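Local coordinates for 350aa long hypothetical aspartate-semialdehyde dehydrogenase (Sulfolobus tokodaii, PDB 2EP5), which probably catalyses the NADPH-dependent reduction of malonyl-CoA to 3-oxopropanoate and belongs to the aspartate-semialdehyde dehydrogenase family, at residues A[32-37]-A[65-70]; A[21-25]-A[59-63]; A[104-108]-A[337-341]. All coordinates share one frame; numbering follows the deposited sequence.

Contact 1. Residues A[32-37]-A[65-70]; sequences LVKVSA and LPIVST
V35 and I67 meet obliquely, and the end of I67 supplies the touching atom. CD1 of I67 lies 3.6 Å from CG2 of V35. L65 comes to V35 from another direction, the two side chains standing at about a right angle. Here V35 CG1 is 4.1 Å from L65 CD1. The same CD1 reaches back to L32, its carbon 4.0 Å from L32 CG. At the far end, I67 CG2 packs 3.9 Å from A37 CB. The other face of the strand pair carries S36 and V68, and here the contact is polar. S36 OG stands anti to its own backbone N (chi1 -179°), which brings it to the carbonyl of V68. It donates to V68 O over 2.9 Å, tilted 32° from the carbonyl plane. T70 CG2 lies against the same hydroxyl, 3.3 Å from S36 OG. The backbones are joined by V68 N, which donates to V35 O at 3.0 Å. That bond lies in the carbonyl plane and is fairly straight, with 162° at the hydrogen. The short, weakly bonded strand 67-68 is the outermost strand of the parallel sheet within this chain, next to 30-36. Strand 5-10 flanks 30-36 on its other side, where L32 touches L9. Helix 46-49 covers the apolar face, with Y46 on both V35 and I67.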
loop_
_atom_site.group_PDB
_atom_site.type_symbol
_atom_site.label_atom_id
_atom_site.label_comp_id
_atom_site.label_asym_id
_atom_site.label_seq_id
_atom_site.Cartn_x
_atom_site.Cartn_y
_atom_site.Cartn_z
ATOM N N LEU A 32 -18.796 31.466 7.386
ATOM C CA LEU A 32 -17.378 31.518 7.701
ATOM C C LEU A 32 -16.792 32.802 7.127
ATOM O O LEU A 32 -16.717 32.974 5.904
ATOM C CB LEU A 32 -16.666 30.297 7.118
ATOM C CG LEU A 32 -15.145 30.235 7.271
ATOM C CD1 LEU A 32 -14.771 30.296 8.748
ATOM C CD2 LEU A 32 -14.621 28.954 6.622
ATOM N N VAL A 33 -16.379 33.703 8.014
ATOM C CA VAL A 33 -15.826 34.976 7.587
ATOM C C VAL A 33 -14.361 35.146 7.938
ATOM O O VAL A 33 -13.721 36.087 7.471
ATOM C CB VAL A 33 -16.609 36.150 8.198
ATOM C CG1 VAL A 33 -18.084 36.029 7.838
ATOM C CG2 VAL A 33 -16.419 36.176 9.713
ATOM N N LYS A 34 -13.832 34.244 8.758
ATOM C CA LYS A 34 -12.427 34.324 9.162
ATOM C C LYS A 34 -11.780 32.969 9.426
ATOM O O LYS A 34 -12.334 32.115 10.119
ATOM C CB LYS A 34 -12.271 35.201 10.417
ATOM C CG LYS A 34 -12.459 36.689 10.170
ATOM C CD LYS A 34 -12.405 37.484 11.454
ATOM C CE LYS A 34 -12.477 38.968 11.155
ATOM N NZ LYS A 34 -12.360 39.781 12.388
ATOM N N VAL A 35 -10.595 32.790 8.858
ATOM C CA VAL A 35 -9.838 31.566 9.029
ATOM C C VAL A 35 -8.491 31.980 9.580
ATOM O O VAL A 35 -7.941 33.022 9.202
ATOM C CB VAL A 35 -9.640 30.811 7.692
ATOM C CG1 VAL A 35 -10.963 30.261 7.213
ATOM C CG2 VAL A 35 -9.046 31.741 6.646
ATOM N N SER A 36 -7.971 31.159 10.483
ATOM C CA SER A 36 -6.698 31.426 11.118
ATOM C C SER A 36 -5.735 30.284 10.860
ATOM O O SER A 36 -6.147 29.153 10.610
ATOM C CB SER A 36 -6.914 31.609 12.624
ATOM O OG SER A 36 -5.707 31.905 13.292
ATOM N N ALA A 37 -4.446 30.600 10.906
ATOM C CA ALA A 37 -3.393 29.620 10.688
ATOM C C ALA A 37 -2.154 30.127 11.412
ATOM O O ALA A 37 -2.245 31.041 12.239
ATOM C CB ALA A 37 -3.111 29.465 9.199
ATOM N N LEU A 65 -10.510 34.461 1.668
ATOM C CA LEU A 65 -10.610 34.846 3.076
ATOM C C LEU A 65 -9.206 35.099 3.615
ATOM O O LEU A 65 -8.312 34.263 3.478
ATOM C CB LEU A 65 -11.290 33.739 3.891
ATOM C CG LEU A 65 -12.759 33.443 3.567
ATOM C CD1 LEU A 65 -13.256 32.280 4.409
ATOM C CD2 LEU A 65 -13.596 34.689 3.831
ATOM N N PRO A 66 -8.994 36.261 4.244
ATOM C CA PRO A 66 -7.673 36.594 4.787
ATOM C C PRO A 66 -7.368 35.802 6.052
ATOM O O PRO A 66 -8.272 35.520 6.844
ATOM C CB PRO A 66 -7.789 38.089 5.053
ATOM C CG PRO A 66 -9.209 38.194 5.566
ATOM C CD PRO A 66 -9.992 37.286 4.616
ATOM N N ILE A 67 -6.101 35.431 6.229
ATOM C CA ILE A 67 -5.684 34.686 7.412
ATOM C C ILE A 67 -5.485 35.686 8.556
ATOM O O ILE A 67 -4.779 36.683 8.414
ATOM C CB ILE A 67 -4.347 33.923 7.185
ATOM C CG1 ILE A 67 -4.461 32.966 5.992
ATOM C CG2 ILE A 67 -3.982 33.139 8.443
ATOM C CD1 ILE A 67 -5.447 31.839 6.188
ATOM N N VAL A 68 -6.130 35.420 9.684
ATOM C CA VAL A 68 -6.012 36.288 10.843
ATOM C C VAL A 68 -5.291 35.552 11.968
ATOM O O VAL A 68 -5.105 34.333 11.917
ATOM C CB VAL A 68 -7.406 36.745 11.335
ATOM C CG1 VAL A 68 -8.098 37.555 10.241
ATOM C CG2 VAL A 68 -8.259 35.536 11.709
ATOM N N SER A 69 -4.881 36.299 12.985
ATOM C CA SER A 69 -4.191 35.708 14.120
ATOM C C SER A 69 -5.201 34.969 14.985
ATOM O O SER A 69 -6.410 35.026 14.746
ATOM C CB SER A 69 -3.523 36.786 14.968
ATOM O OG SER A 69 -4.480 37.434 15.787
ATOM N N THR A 70 -4.687 34.285 15.999
ATOM C CA THR A 70 -5.519 33.533 16.929
ATOM C C THR A 70 -5.901 34.406 18.132
ATOM O O THR A 70 -6.513 33.929 19.085
ATOM C CB THR A 70 -4.763 32.284 17.429
ATOM O OG1 THR A 70 -3.506 32.677 17.994
ATOM C CG2 THR A 70 -4.500 31.335 16.278
#

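Contact 2. Residues A[21-25]-A[59-63]; sequences VKMLA and PEEVQ
E61 bends over A25, the last residue of 21-25. From CB the chain leaves in an uncommon direction, with chi1 at 32°, away from the usual staggered positions. This swings CG in beside A25. E61 CG lies 3.4 Å from A25 CB and 3.3 Å from A25 O. A second bend, chi2 -84°, then folds the carboxylate back along the same residue. CD passes beside A25 O as well. At the tip, OE2 comes within 3.1 Å of A25 O. Both oxygens are acceptors, so this is not a hydrogen bond, and the approach is likely to be unfavourable. E61 is exposed, and its carbon chain does more of the packing here than its charge.

A25 CB also meets the proline ring of P59, and lies 3.4 Å from P59 CB. The same methyl is 4.2 Å from V62 CG1. V62 and V21 cross obliquely. V62 CG2 is modelled 3.3 Å from V21 CG1, which is unusually short for two methyls and may reflect the limits of the model. The carbonyl O of P59 accepts from V62 N at 3.0 Å and from Q63 N at 2.8 Å. These are two bonds of the turn at the weakly bonded helix about 60-63.

The contact sets that helix against the 21-25 part of helix 15-24. Both rest on strand 30-36, where L24 touches L30 and V62 touches L32. Helix 46-49 closes in beside them, with Y46 on V21 and a backbone bond between Q63 and K47. K22, which points away from 59-63, makes a salt bridge with E54.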
loop_
_atom_site.group_PDB
_atom_site.type_symbol
_atom_site.label_atom_id
_atom_site.label_comp_id
_atom_site.label_asym_id
_atom_site.label_seq_id
_atom_site.Cartn_x
_atom_site.Cartn_y
_atom_site.Cartn_z
ATOM N N VAL A 21 -13.773 23.827 6.483
ATOM C CA VAL A 21 -13.871 24.901 5.510
ATOM C C VAL A 21 -14.790 24.452 4.380
ATOM O O VAL A 21 -15.649 25.213 3.934
ATOM C CB VAL A 21 -12.488 25.266 4.932
ATOM C CG1 VAL A 21 -12.645 26.111 3.668
ATOM C CG2 VAL A 21 -11.690 26.051 5.960
ATOM N N LYS A 22 -14.627 23.208 3.933
ATOM C CA LYS A 22 -15.452 22.687 2.844
ATOM C C LYS A 22 -16.917 22.552 3.236
ATOM O O LYS A 22 -17.806 22.873 2.450
ATOM C CB LYS A 22 -14.926 21.330 2.362
ATOM C CG LYS A 22 -15.568 20.868 1.062
ATOM C CD LYS A 22 -15.014 19.537 0.562
ATOM C CE LYS A 22 -15.449 18.368 1.445
ATOM N NZ LYS A 22 -14.884 17.064 0.973
ATOM N N MET A 23 -17.168 22.084 4.453
ATOM C CA MET A 23 -18.534 21.905 4.938
ATOM C C MET A 23 -19.240 23.230 5.238
ATOM O O MET A 23 -20.465 23.323 5.132
ATOM C CB MET A 23 -18.529 21.016 6.189
ATOM C CG MET A 23 -18.108 19.569 5.921
ATOM S SD MET A 23 -18.004 18.556 7.422
ATOM C CE MET A 23 -19.734 18.383 7.846
ATOM N N LEU A 24 -18.469 24.246 5.614
ATOM C CA LEU A 24 -19.015 25.566 5.927
ATOM C C LEU A 24 -19.199 26.439 4.683
ATOM O O LEU A 24 -20.047 27.326 4.654
ATOM C CB LEU A 24 -18.094 26.297 6.910
ATOM C CG LEU A 24 -18.043 25.805 8.358
ATOM C CD1 LEU A 24 -16.922 26.515 9.097
ATOM C CD2 LEU A 24 -19.381 26.053 9.040
ATOM N N ALA A 25 -18.399 26.189 3.655
ATOM C CA ALA A 25 -18.485 26.973 2.435
ATOM C C ALA A 25 -19.890 26.928 1.842
ATOM O O ALA A 25 -20.297 27.829 1.105
ATOM C CB ALA A 25 -17.473 26.462 1.423
ATOM N N PRO A 59 -13.107 26.173 -2.077
ATOM C CA PRO A 59 -14.344 26.927 -2.298
ATOM C C PRO A 59 -14.053 28.407 -2.521
ATOM O O PRO A 59 -13.247 28.999 -1.801
ATOM C CB PRO A 59 -15.124 26.677 -1.014
ATOM C CG PRO A 59 -14.714 25.282 -0.650
ATOM C CD PRO A 59 -13.218 25.321 -0.879
ATOM N N GLU A 60 -14.701 29.000 -3.522
ATOM C CA GLU A 60 -14.498 30.415 -3.815
ATOM C C GLU A 60 -14.921 31.271 -2.636
ATOM O O GLU A 60 -14.359 32.335 -2.392
ATOM C CB GLU A 60 -15.292 30.836 -5.051
ATOM C CG GLU A 60 -14.702 30.372 -6.369
ATOM C CD GLU A 60 -15.260 31.145 -7.553
ATOM O OE1 GLU A 60 -15.026 32.371 -7.636
ATOM O OE2 GLU A 60 -15.933 30.526 -8.400
ATOM N N GLU A 61 -15.917 30.797 -1.901
ATOM C CA GLU A 61 -16.410 31.526 -0.745
ATOM C C GLU A 61 -15.372 31.609 0.374
ATOM O O GLU A 61 -15.556 32.361 1.335
ATOM C CB GLU A 61 -17.705 30.885 -0.224
ATOM C CG GLU A 61 -17.804 29.373 -0.395
ATOM C CD GLU A 61 -18.310 28.959 -1.774
ATOM O OE1 GLU A 61 -17.637 29.260 -2.783
ATOM O OE2 GLU A 61 -19.387 28.326 -1.851
ATOM N N VAL A 62 -14.277 30.859 0.245
ATOM C CA VAL A 62 -13.234 30.867 1.271
ATOM C C VAL A 62 -11.806 31.088 0.767
ATOM O O VAL A 62 -10.938 31.518 1.529
ATOM C CB VAL A 62 -13.247 29.552 2.093
ATOM C CG1 VAL A 62 -14.628 29.318 2.682
ATOM C CG2 VAL A 62 -12.841 28.380 1.215
ATOM N N GLN A 63 -11.558 30.804 -0.508
ATOM C CA GLN A 63 -10.217 30.958 -1.069
ATOM C C GLN A 63 -9.571 32.318 -0.827
ATOM O O GLN A 63 -8.360 32.401 -0.607
ATOM C CB GLN A 63 -10.224 30.669 -2.574
ATOM C CG GLN A 63 -11.169 31.535 -3.388
ATOM C CD GLN A 63 -10.940 31.402 -4.888
ATOM O OE1 GLN A 63 -10.812 30.294 -5.414
ATOM N NE2 GLN A 63 -10.893 32.536 -5.581
#

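Contact 3. Residues A[104-108]-A[337-341]; sequences VVSNA and TILTV
The side-chain amide of N107 is the flat group of this contact, and T337 meets it at its oxygen end. T337 OG1 is 3.2 Å from N107 OD1 and 3.6 Å from N107 CB, so it sits on the flank of the amide that bears CB. Nothing from 337-341 stacks on a face of the amide; V16 and N148 also touch this side chain. The side chains of N107 and T337 stand roughly perpendicular. A hydrogen bond from OG1 to OD1 is possible but not settled. The hydroxyl is also hydrogen-bonded to N148 OD1, its stronger partner, and to A333 O, and its one proton can serve only one acceptor at a time. The rest is apolar. V105 and T337 run alongside in opposite senses, with V105 CG1 3.8 Å from T337 CG2. That methyl is anti to the backbone N of T337 (chi1 -64° for OG1), which turns it to the strand. V105 CG2 lies 4.1 Å from V341 CG2, one helical turn on. With an alanine at T337 a gap is likely to open beside V105 CG1, and N148 OD1 would probably lose its hydroxyl partner. The arrangement is a helix laid on a Rossmann-type parallel sheet: residues 337-341 of the C-terminal helix run roughly antiparallel to 104-106, with 147° between their directions. N107 lies near the predicted catalytic C151.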
loop_
_atom_site.group_PDB
_atom_site.type_symbol
_atom_site.label_atom_id
_atom_site.label_comp_id
_atom_site.label_asym_id
_atom_site.label_seq_id
_atom_site.Cartn_x
_atom_site.Cartn_y
_atom_site.Cartn_z
ATOM N N VAL A 104 -16.278 29.855 22.295
ATOM C CA VAL A 104 -15.415 28.932 21.566
ATOM C C VAL A 104 -15.902 27.487 21.591
ATOM O O VAL A 104 -16.237 26.956 22.656
ATOM C CB VAL A 104 -13.975 28.949 22.147
ATOM C CG1 VAL A 104 -13.075 28.014 21.356
ATOM C CG2 VAL A 104 -13.420 30.362 22.138
ATOM N N VAL A 105 -15.935 26.862 20.413
ATOM C CA VAL A 105 -16.325 25.456 20.253
ATOM C C VAL A 105 -15.101 24.812 19.599
ATOM O O VAL A 105 -14.764 25.108 18.445
ATOM C CB VAL A 105 -17.547 25.286 19.328
ATOM C CG1 VAL A 105 -17.940 23.813 19.256
ATOM C CG2 VAL A 105 -18.713 26.107 19.844
ATOM N N SER A 106 -14.439 23.932 20.341
ATOM C CA SER A 106 -13.209 23.315 19.869
ATOM C C SER A 106 -13.133 21.796 19.926
ATOM O O SER A 106 -13.700 21.170 20.831
ATOM C CB SER A 106 -12.043 23.906 20.668
ATOM O OG SER A 106 -10.902 23.079 20.607
ATOM N N ASN A 107 -12.432 21.198 18.960
ATOM C CA ASN A 107 -12.273 19.752 18.972
ATOM C C ASN A 107 -10.867 19.345 19.406
ATOM O O ASN A 107 -10.481 18.187 19.284
ATOM C CB ASN A 107 -12.672 19.105 17.619
ATOM C CG ASN A 107 -11.986 19.736 16.400
ATOM O OD1 ASN A 107 -12.644 20.012 15.390
ATOM N ND2 ASN A 107 -10.676 19.938 16.474
ATOM N N ALA A 108 -10.108 20.303 19.929
ATOM C CA ALA A 108 -8.756 20.030 20.429
ATOM C C ALA A 108 -8.901 19.495 21.855
ATOM O O ALA A 108 -9.819 19.877 22.573
ATOM C CB ALA A 108 -7.921 21.299 20.428
ATOM N N THR A 337 -18.290 19.239 15.394
ATOM C CA THR A 337 -18.091 20.591 15.895
ATOM C C THR A 337 -19.172 21.485 15.291
ATOM O O THR A 337 -19.817 22.271 15.983
ATOM C CB THR A 337 -16.718 21.144 15.490
ATOM O OG1 THR A 337 -15.693 20.361 16.104
ATOM C CG2 THR A 337 -16.572 22.601 15.930
ATOM N N ILE A 338 -19.364 21.348 13.986
ATOM C CA ILE A 338 -20.357 22.136 13.272
ATOM C C ILE A 338 -21.753 21.745 13.753
ATOM O O ILE A 338 -22.627 22.602 13.921
ATOM C CB ILE A 338 -20.210 21.912 11.737
ATOM C CG1 ILE A 338 -18.898 22.544 11.256
ATOM C CG2 ILE A 338 -21.402 22.493 10.989
ATOM C CD1 ILE A 338 -18.521 22.189 9.824
ATOM N N LEU A 339 -21.955 20.453 13.990
ATOM C CA LEU A 339 -23.249 19.961 14.454
ATOM C C LEU A 339 -23.501 20.478 15.869
ATOM O O LEU A 339 -24.643 20.741 16.259
ATOM C CB LEU A 339 -23.279 18.425 14.463
ATOM C CG LEU A 339 -24.592 17.723 14.090
ATOM C CD1 LEU A 339 -24.725 16.454 14.909
ATOM C CD2 LEU A 339 -25.790 18.610 14.333
ATOM N N THR A 340 -22.429 20.616 16.643
ATOM C CA THR A 340 -22.552 21.107 18.006
ATOM C C THR A 340 -23.039 22.543 17.976
ATOM O O THR A 340 -23.894 22.926 18.772
ATOM C CB THR A 340 -21.208 21.016 18.765
ATOM O OG1 THR A 340 -20.810 19.642 18.859
ATOM C CG2 THR A 340 -21.348 21.589 20.176
ATOM N N VAL A 341 -22.506 23.337 17.047
ATOM C CA VAL A 341 -22.931 24.731 16.926
ATOM C C VAL A 341 -24.409 24.786 16.517
ATOM O O VAL A 341 -25.181 25.579 17.063
ATOM C CB VAL A 341 -22.099 25.523 15.873
ATOM C CG1 VAL A 341 -22.590 26.962 15.813
ATOM C CG2 VAL A 341 -20.621 25.499 16.233
#

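In the fold
Contacts 1 and 2 are neighbours, with centres 12 Å apart. L32 joins them: its CD2 is 4.0 Å from V62 CG1 and 4.2 Å from L24 CD1. Their segments alternate along the chain: helix 15-24 is followed by strand 30-36, and helix 60-63 by strand 67-68. Contact 2 also touches contact 3, where M23 CB is 3.8 Å from I338 CD1. Helix 15-24 thus links the two. Contacts 1 and 3 do not touch, their nearest atoms being about 8 Å apart, but both reach the same parallel sheet. Of the three, contact 3 is nearest the predicted active site: the side chains of N107 and C151 are about 8 Å apart.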